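Local coordinates for mandelate racemase/muconate lactonizing protein (Paenibacillus sp., PDB 3QPE) that probably acts on sugar acids as a magnesium-dependent enzyme of the enolase superfamily, and binds D-galacturonic acid at its magnesium ion, at residues K203-A208 with N228-E233; L258-E263 with V281-I286; S308-Y313 with R330-V335. All coordinates share one frame; numbering follows the deposited sequence.

Contact 1. Residues K203-A208 with N228-E233; sequences KIMIDA and NLYWLE. With MG (magnesium ion), chain E; DGU (D-galacturonic acid), chain G.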
# COMPACT_ATOMS: atom_id res chain seq x y z
N LYS A 203 23.83 17.37 -1.09
CA LYS A 203 23.16 16.10 -1.35
C LYS A 203 21.80 16.35 -1.95
O LYS A 203 21.00 17.12 -1.41
CB LYS A 203 23.04 15.27 -0.08
CG LYS A 203 24.37 14.77 0.40
CD LYS A 203 24.23 13.91 1.65
CE LYS A 203 25.58 13.44 2.14
NZ LYS A 203 26.43 14.57 2.60
N ILE A 204 21.54 15.71 -3.10
CA ILE A 204 20.29 15.93 -3.83
C ILE A 204 19.39 14.72 -3.72
O ILE A 204 19.80 13.60 -4.03
CB ILE A 204 20.56 16.18 -5.33
CG1 ILE A 204 21.47 17.39 -5.52
CG2 ILE A 204 19.24 16.35 -6.07
CD1 ILE A 204 20.92 18.67 -4.92
N MET A 205 18.14 14.92 -3.31
CA MET A 205 17.23 13.80 -3.26
C MET A 205 16.06 14.09 -4.18
O MET A 205 15.67 15.25 -4.34
CB MET A 205 16.81 13.55 -1.80
CG MET A 205 18.03 13.29 -0.91
SD MET A 205 17.97 13.82 0.80
CE MET A 205 18.40 15.55 0.61
N ILE A 206 15.52 13.07 -4.82
CA ILE A 206 14.35 13.28 -5.65
C ILE A 206 13.18 12.45 -5.17
O ILE A 206 13.36 11.33 -4.67
CB ILE A 206 14.64 13.05 -7.14
CG1 ILE A 206 15.18 11.63 -7.36
CG2 ILE A 206 15.66 14.07 -7.64
CD1 ILE A 206 15.47 11.29 -8.83
N ASP A 207 11.98 13.00 -5.30
CA ASP A 207 10.79 12.37 -4.74
C ASP A 207 9.68 12.40 -5.77
O ASP A 207 9.18 13.47 -6.13
CB ASP A 207 10.38 13.06 -3.42
CG ASP A 207 9.11 12.49 -2.81
OD1 ASP A 207 8.50 11.59 -3.42
OD2 ASP A 207 8.70 12.98 -1.74
N ALA A 208 9.31 11.23 -6.26
CA ALA A 208 8.39 11.14 -7.38
C ALA A 208 6.93 11.09 -6.96
O ALA A 208 6.03 11.21 -7.79
CB ALA A 208 8.73 9.93 -8.28
N ASN A 228 24.78 14.62 -7.78
CA ASN A 228 25.02 13.98 -6.49
C ASN A 228 23.71 13.45 -5.90
O ASN A 228 23.21 13.97 -4.90
CB ASN A 228 25.69 14.95 -5.51
CG ASN A 228 26.18 14.26 -4.24
OD1 ASN A 228 26.39 13.05 -4.21
ND2 ASN A 228 26.37 15.04 -3.17
N LEU A 229 23.15 12.42 -6.54
CA LEU A 229 21.88 11.85 -6.11
C LEU A 229 22.13 10.97 -4.91
O LEU A 229 22.84 9.97 -4.99
CB LEU A 229 21.27 11.02 -7.22
CG LEU A 229 19.94 11.49 -7.80
CD1 LEU A 229 19.94 13.00 -8.10
CD2 LEU A 229 19.61 10.69 -9.04
N TYR A 230 21.54 11.37 -3.78
CA TYR A 230 21.74 10.67 -2.51
C TYR A 230 20.67 9.60 -2.33
O TYR A 230 20.98 8.45 -2.00
CB TYR A 230 21.72 11.66 -1.34
CG TYR A 230 22.01 11.01 -0.02
CD1 TYR A 230 23.29 10.59 0.29
CD2 TYR A 230 21.01 10.82 0.93
CE1 TYR A 230 23.58 9.99 1.50
CE2 TYR A 230 21.29 10.22 2.15
CZ TYR A 230 22.58 9.81 2.42
OH TYR A 230 22.89 9.21 3.63
N TRP A 231 19.41 9.97 -2.58
CA TRP A 231 18.34 8.97 -2.59
C TRP A 231 17.19 9.22 -3.56
O TRP A 231 16.91 10.34 -3.98
CB TRP A 231 17.86 8.62 -1.17
CG TRP A 231 16.82 9.53 -0.52
CD1 TRP A 231 15.70 10.07 -1.09
CD2 TRP A 231 16.81 9.95 0.85
NE1 TRP A 231 15.01 10.81 -0.17
CE2 TRP A 231 15.67 10.76 1.03
CE3 TRP A 231 17.65 9.72 1.94
CZ2 TRP A 231 15.35 11.34 2.26
CZ3 TRP A 231 17.34 10.30 3.16
CH2 TRP A 231 16.20 11.10 3.31
N LEU A 232 16.53 8.12 -3.91
CA LEU A 232 15.34 8.12 -4.73
C LEU A 232 14.16 7.71 -3.87
O LEU A 232 14.13 6.59 -3.37
CB LEU A 232 15.50 7.14 -5.90
CG LEU A 232 14.27 6.90 -6.77
CD1 LEU A 232 13.80 8.17 -7.55
CD2 LEU A 232 14.54 5.73 -7.73
N GLU A 233 13.19 8.61 -3.72
CA GLU A 233 12.07 8.44 -2.80
C GLU A 233 10.75 8.22 -3.55
O GLU A 233 10.39 9.00 -4.42
CB GLU A 233 11.97 9.67 -1.89
CG GLU A 233 10.67 9.80 -1.12
CD GLU A 233 10.75 10.84 -0.01
OE1 GLU A 233 11.85 11.33 0.31
OE2 GLU A 233 9.71 11.14 0.57
MG MG E . 7.85 11.83 -0.06
O1 DGU G . 1.13 15.56 2.47
O2 DGU G . 1.53 15.76 -0.32
O5 DGU G . 5.92 13.20 -0.09
O6B DGU G . 8.32 13.50 1.31
C1 DGU G . 2.25 15.39 1.96
C2 DGU G . 2.63 15.97 0.58
C3 DGU G . 3.91 15.34 -0.01
C4 DGU G . 5.09 15.25 0.98
C5 DGU G . 6.31 14.48 0.44
C6 DGU G . 7.45 14.39 1.47
O3 DGU G . 4.33 16.10 -1.16
O4 DGU G . 4.66 14.57 2.16
O6A DGU G . 7.42 15.23 2.40
O HOH W 1 6.85 10.55 -1.52
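Asp207 and Glu233 meet at the C-terminal ends of two neighbouring parallel strands, 204-207 and 229-233, which helix 214-223 joins into a beta-alpha-beta unit of the TIM-type barrel. This is the rim on which the enolase superfamily mounts its magnesium. Each acid gives one oxygen to the ion, Asp207 OD2 at 2.2 Å and Glu233 OE2 at 2.1 Å. The two carboxylates are stacked with their planes 24° apart, and the shared metal keeps Asp207 OD2 and Glu233 OE2 only 3.1 Å from each other. Glu263, a water, and O5 and O6B of D-galacturonic acid complete six ligands. Asp207 OD1 accepts the N-H of Asn209, and Lys170 bonds to OD2. The second oxygen of Glu233 is tied down as well: Trp231 NE1 donates to Glu233 OE1 over 3.2 Å in a bent bond (141°) that uses the lone pair away from OE2, and Lys168 and Gln283 also bind this oxygen.

Trp231 has its CG between the backbone N and the carbonyl carbon (chi1 84°), which lays the indole across Met205. Met205 CG sits over the five-membered ring, while its SD lies 3.8 Å from the centroid of the six-membered ring, a Met-aromatic contact over the face. Further from the metal, Lys203 CD rests over one face of Tyr230, towards the ring's rim, and Tyr230 OH bonds to Glu333. On the other side these strands carry Ile204, Ile206, Leu229 and Leu232, aliphatic as suits a surface facing a helix: Ile206 CG1 touches Leu232 CD1 at 3.7 Å, and both leucines reach Leu221 of helix 214-223. Five backbone bonds hold the strands. At the rim, the shared magnesium probably offsets the repulsion of the gathered carboxylates.

Contact 2. Residues L258-E263 with V281-I286; sequences LIADGE and VLQYDI. With MG (magnesium ion), chain F; MG (magnesium ion), chain E; DGU (D-galacturonic acid), chain G.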
# COMPACT_ATOMS: atom_id res chain seq x y z
N LEU A 258 20.48 5.57 -2.85
CA LEU A 258 19.67 4.82 -1.90
C LEU A 258 18.20 4.84 -2.32
O LEU A 258 17.74 5.79 -2.96
CB LEU A 258 19.79 5.44 -0.51
CG LEU A 258 21.20 5.47 0.06
CD1 LEU A 258 21.25 6.37 1.28
CD2 LEU A 258 21.65 4.05 0.38
N ILE A 259 17.48 3.79 -1.96
CA ILE A 259 16.05 3.73 -2.18
C ILE A 259 15.31 4.10 -0.89
O ILE A 259 15.49 3.44 0.14
CB ILE A 259 15.64 2.32 -2.63
CG1 ILE A 259 16.33 1.97 -3.94
CG2 ILE A 259 14.13 2.23 -2.79
CD1 ILE A 259 16.08 2.98 -5.02
N ALA A 260 14.50 5.15 -0.95
CA ALA A 260 13.76 5.61 0.22
C ALA A 260 12.25 5.43 -0.00
O ALA A 260 11.74 5.66 -1.09
CB ALA A 260 14.08 7.08 0.50
N ASP A 261 11.53 5.03 1.04
CA ASP A 261 10.10 4.80 0.92
C ASP A 261 9.47 4.66 2.31
O ASP A 261 10.18 4.62 3.29
CB ASP A 261 9.83 3.57 0.05
CG ASP A 261 8.59 3.73 -0.80
OD1 ASP A 261 7.63 4.35 -0.30
OD2 ASP A 261 8.57 3.26 -1.95
N GLY A 262 8.14 4.64 2.40
CA GLY A 262 7.47 4.34 3.65
C GLY A 262 6.42 5.32 4.15
O GLY A 262 5.70 5.02 5.10
N GLU A 263 6.32 6.50 3.55
CA GLU A 263 5.29 7.46 4.00
C GLU A 263 3.87 7.01 3.63
O GLU A 263 3.68 6.16 2.75
CB GLU A 263 5.57 8.88 3.44
CG GLU A 263 5.17 9.05 2.00
CD GLU A 263 5.59 10.40 1.44
OE1 GLU A 263 4.72 11.15 0.95
OE2 GLU A 263 6.80 10.70 1.53
N VAL A 281 16.15 3.29 2.95
CA VAL A 281 15.72 4.34 3.88
C VAL A 281 14.21 4.25 4.15
O VAL A 281 13.41 4.24 3.21
CB VAL A 281 16.12 5.74 3.35
CG1 VAL A 281 15.71 6.83 4.32
CG2 VAL A 281 17.62 5.79 3.13
N LEU A 282 13.84 4.15 5.41
CA LEU A 282 12.45 4.02 5.84
C LEU A 282 11.92 5.36 6.33
O LEU A 282 12.55 6.03 7.14
CB LEU A 282 12.32 3.00 6.98
CG LEU A 282 12.39 1.52 6.61
CD1 LEU A 282 11.37 1.23 5.53
CD2 LEU A 282 13.79 1.18 6.15
N GLN A 283 10.71 5.71 5.88
CA GLN A 283 10.23 7.09 6.02
C GLN A 283 8.85 7.27 6.69
O GLN A 283 8.11 8.21 6.36
CB GLN A 283 10.25 7.76 4.63
CG GLN A 283 11.63 7.80 4.03
CD GLN A 283 11.67 8.57 2.72
OE1 GLN A 283 10.94 8.25 1.78
NE2 GLN A 283 12.53 9.57 2.65
N TYR A 284 8.52 6.40 7.64
CA TYR A 284 7.29 6.56 8.42
C TYR A 284 7.25 7.95 9.06
O TYR A 284 8.27 8.47 9.50
CB TYR A 284 7.16 5.46 9.48
CG TYR A 284 7.20 4.09 8.85
CD1 TYR A 284 6.06 3.53 8.28
CD2 TYR A 284 8.39 3.37 8.77
CE1 TYR A 284 6.09 2.29 7.68
CE2 TYR A 284 8.43 2.12 8.15
CZ TYR A 284 7.27 1.59 7.62
OH TYR A 284 7.30 0.35 7.01
N ASP A 285 6.05 8.51 9.12
CA ASP A 285 5.86 9.89 9.56
C ASP A 285 6.21 10.11 11.05
O ASP A 285 6.08 9.21 11.87
CB ASP A 285 4.41 10.30 9.24
CG ASP A 285 4.09 11.72 9.66
OD1 ASP A 285 4.31 12.65 8.84
OD2 ASP A 285 3.57 11.89 10.77
N ILE A 286 6.68 11.31 11.38
CA ILE A 286 7.17 11.60 12.73
C ILE A 286 6.02 11.78 13.76
O ILE A 286 6.25 11.69 14.97
CB ILE A 286 8.11 12.84 12.70
CG1 ILE A 286 8.80 13.07 14.04
CG2 ILE A 286 7.37 14.07 12.18
CD1 ILE A 286 9.60 11.88 14.54
MG MG F . 5.53 4.43 -0.85
MG MG E . 7.85 11.83 -0.06
O1 DGU G . 1.13 15.56 2.47
O2 DGU G . 1.53 15.76 -0.32
O5 DGU G . 5.92 13.20 -0.09
O6B DGU G . 8.32 13.50 1.31
C1 DGU G . 2.25 15.39 1.96
C2 DGU G . 2.63 15.97 0.58
C3 DGU G . 3.91 15.34 -0.01
C4 DGU G . 5.09 15.25 0.98
C5 DGU G . 6.31 14.48 0.44
C6 DGU G . 7.45 14.39 1.47
O3 DGU G . 4.33 16.10 -1.16
O4 DGU G . 4.66 14.57 2.16
O6A DGU G . 7.42 15.23 2.40
O HOH W 2 5.06 4.17 1.28
O HOH W 3 8.31 8.12 1.57
O HOH W 1 6.85 10.55 -1.52
O HOH W 4 3.31 4.35 -1.43
O HOH W 5 6.12 4.28 -2.96
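Gln283 reaches, extended beyond CG, toward the 258-263 segment, its amide carbon CD lying 3.6 Å from Ala260 CB; the small alanine lets the flat amide come this close. Gln283 OE1 is 2.6 Å from a water that also accepts the N-H of Glu263. Beside it, Ala260 CB packs on Val281 CB at 3.8 Å, and Leu258 CD1 reaches Val281 CG2, the two side chains crossing at about a right angle. The backbones pair as parallel strands: Val281 N donates to Ile259 O, and Asp261 N to Val281 O at 3.0 Å. The next bond, Gln283 N to Asp261 O, is weak and bent (123°), at the end of strand 258-261.

Helix 270-275 links strands 258-261 and 281-282 as another beta-alpha-beta unit of the barrel, and the acids at the end of the first strand bind two different magnesium ions. Asp261 OD1 holds one at 2.2 Å, together with Glu234, Glu238 and three waters, and accepts the N-H of Gly262. Glu263 OE2 holds the other, while Glu263 OE1 comes within 2.6 Å of D-galacturonic acid O5. Gly262 between them turns at phi 127°, a conformation suited to a residue without CB, and a CB here would also clash with Gln283 N. Behind this shell, Tyr243 bonds to Asp261 OD2, and Gln283 NE2 is fixed by Glu233.

Contact 3. Residues S308-Y313 with R330-V335; sequences SAPHCY and RNFEFV. With DGU (D-galacturonic acid), chain G.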
# COMPACT_ATOMS: atom_id res chain seq x y z
N SER A 308 17.03 5.47 8.91
CA SER A 308 15.79 6.07 9.36
C SER A 308 15.74 7.53 8.86
O SER A 308 16.67 8.31 9.09
CB SER A 308 15.73 6.04 10.89
OG SER A 308 15.68 4.72 11.39
N ALA A 309 14.67 7.88 8.16
CA ALA A 309 14.44 9.27 7.77
C ALA A 309 12.97 9.58 7.93
O ALA A 309 12.20 9.53 6.97
CB ALA A 309 14.89 9.51 6.29
N PRO A 310 12.55 9.91 9.17
CA PRO A 310 11.12 10.13 9.40
C PRO A 310 10.54 11.22 8.50
O PRO A 310 11.12 12.30 8.40
CB PRO A 310 11.06 10.59 10.86
CG PRO A 310 12.28 9.96 11.49
CD PRO A 310 13.34 10.08 10.39
N HIS A 311 9.40 10.93 7.86
CA HIS A 311 8.69 11.89 7.02
C HIS A 311 8.11 12.99 7.91
O HIS A 311 7.59 12.71 9.00
CB HIS A 311 7.54 11.19 6.29
CG HIS A 311 6.58 12.13 5.62
ND1 HIS A 311 5.57 12.79 6.30
CD2 HIS A 311 6.46 12.50 4.32
CE1 HIS A 311 4.88 13.53 5.46
NE2 HIS A 311 5.40 13.39 4.25
N CYS A 312 8.24 14.23 7.46
CA CYS A 312 7.60 15.34 8.16
C CYS A 312 7.24 16.38 7.12
O CYS A 312 8.09 17.00 6.51
CB CYS A 312 8.54 15.94 9.20
SG CYS A 312 7.81 17.33 10.10
N TYR A 313 5.94 16.54 6.90
CA TYR A 313 5.44 17.58 6.01
C TYR A 313 3.98 17.77 6.38
O TYR A 313 3.25 16.80 6.54
CB TYR A 313 5.60 17.21 4.53
CG TYR A 313 5.40 18.42 3.65
CD1 TYR A 313 6.45 19.30 3.42
CD2 TYR A 313 4.16 18.71 3.11
CE1 TYR A 313 6.27 20.46 2.64
CE2 TYR A 313 3.98 19.86 2.32
CZ TYR A 313 5.03 20.72 2.09
OH TYR A 313 4.86 21.86 1.32
N ARG A 330 20.80 5.20 15.70
CA ARG A 330 22.14 5.30 15.14
C ARG A 330 22.16 5.73 13.68
O ARG A 330 22.91 6.64 13.32
CB ARG A 330 22.97 4.02 15.32
CG ARG A 330 24.36 4.21 14.71
CD ARG A 330 25.30 3.07 14.96
NE ARG A 330 24.81 1.84 14.38
CZ ARG A 330 24.23 0.89 15.10
NH1 ARG A 330 24.11 1.05 16.40
NH2 ARG A 330 23.79 -0.22 14.52
N ASN A 331 21.36 5.10 12.83
CA ASN A 331 21.38 5.46 11.41
C ASN A 331 20.34 6.51 11.04
O ASN A 331 19.64 6.37 10.04
CB ASN A 331 21.21 4.23 10.50
CG ASN A 331 22.27 3.18 10.75
OD1 ASN A 331 23.41 3.49 11.10
ND2 ASN A 331 21.89 1.91 10.58
N PHE A 332 20.22 7.55 11.88
CA PHE A 332 19.36 8.68 11.57
C PHE A 332 19.91 9.45 10.38
O PHE A 332 21.07 9.85 10.37
CB PHE A 332 19.21 9.61 12.78
CG PHE A 332 18.13 10.65 12.62
CD1 PHE A 332 18.41 11.85 11.99
CD2 PHE A 332 16.85 10.42 13.08
CE1 PHE A 332 17.41 12.80 11.82
CE2 PHE A 332 15.84 11.36 12.90
CZ PHE A 332 16.13 12.56 12.29
N GLU A 333 19.08 9.68 9.36
CA GLU A 333 19.54 10.36 8.15
C GLU A 333 19.45 11.89 8.20
O GLU A 333 20.46 12.58 8.27
CB GLU A 333 18.79 9.83 6.92
CG GLU A 333 19.19 8.42 6.49
CD GLU A 333 20.58 8.36 5.90
OE1 GLU A 333 20.87 9.12 4.95
OE2 GLU A 333 21.41 7.56 6.39
N PHE A 334 18.23 12.41 8.14
CA PHE A 334 18.01 13.86 8.07
C PHE A 334 16.77 14.30 8.80
O PHE A 334 15.79 13.56 8.87
CB PHE A 334 17.75 14.27 6.61
CG PHE A 334 18.96 14.29 5.76
CD1 PHE A 334 19.88 15.32 5.87
CD2 PHE A 334 19.15 13.33 4.79
CE1 PHE A 334 20.99 15.36 5.06
CE2 PHE A 334 20.25 13.36 3.96
CZ PHE A 334 21.17 14.38 4.10
N VAL A 335 16.78 15.54 9.27
CA VAL A 335 15.55 16.24 9.60
C VAL A 335 14.96 16.79 8.31
O VAL A 335 15.61 17.56 7.59
CB VAL A 335 15.81 17.38 10.62
CG1 VAL A 335 14.58 18.27 10.74
CG2 VAL A 335 16.17 16.81 11.98
O1 DGU G . 1.13 15.56 2.47
O2 DGU G . 1.53 15.76 -0.32
O5 DGU G . 5.92 13.20 -0.09
O6B DGU G . 8.32 13.50 1.31
C1 DGU G . 2.25 15.39 1.96
C2 DGU G . 2.63 15.97 0.58
C3 DGU G . 3.91 15.34 -0.01
C4 DGU G . 5.09 15.25 0.98
C5 DGU G . 6.31 14.48 0.44
C6 DGU G . 7.45 14.39 1.47
O3 DGU G . 4.33 16.10 -1.16
O4 DGU G . 4.66 14.57 2.16
O6A DGU G . 7.42 15.23 2.40
O HOH W 6 13.68 12.47 7.39
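With chi1 at -169°, the Phe332 ring swings back to Pro310, although its side chain starts out away from the 308-313 segment. Phe332 CE2 meets Pro310 CD at 3.8 Å, the two side chains crossing at about a right angle; both are apolar, as suits a mostly buried joint. Glu333 CB lies 4.0 Å from Ala309 CB; beyond it a bend at chi2 (-70°) swings the carboxylate off to Tyr230 and to a salt bridge with Arg307.

Ser308 pairs through both its N-H and its C=O with 330-335, a single bridge. Ser308 N donates to Asn331 O in a nearly straight bond (177°), and Glu333 N donates to Ser308 O at 2.8 Å. A water then donates to Pro310 O and Phe334 O, bridging the segments where they part.

Beyond that point the 308-313 segment turns into the substrate pocket. His311 NE2 shares a 2.5 Å hydrogen bond with D-galacturonic acid O4, and Asp285 binds the other ring nitrogen, ND1. Such a His-Asp pair at the C-terminal rim of the barrel is characteristic of the mandelate racemase group.

All three contacts are buried and follow one another along the chain within a single barrel. All reach the same sheet, in which strands 229-233 and 258-261, of contacts 1 and 2, are neighbours, and both of these contacts supply acids to the same magnesium. Contact 1 is the most extensive pairing; contact 2 is shorter and adds a second ion. Contact 3 has one backbone bridge, a water and a little apolar contact, with Asn331 and Phe332 partly exposed, and no metal ligand. Contacts 1 and 2 meet the sugar acid through the shared ion, contact 3 through a histidine, which Asp285 of contact 2 holds from behind.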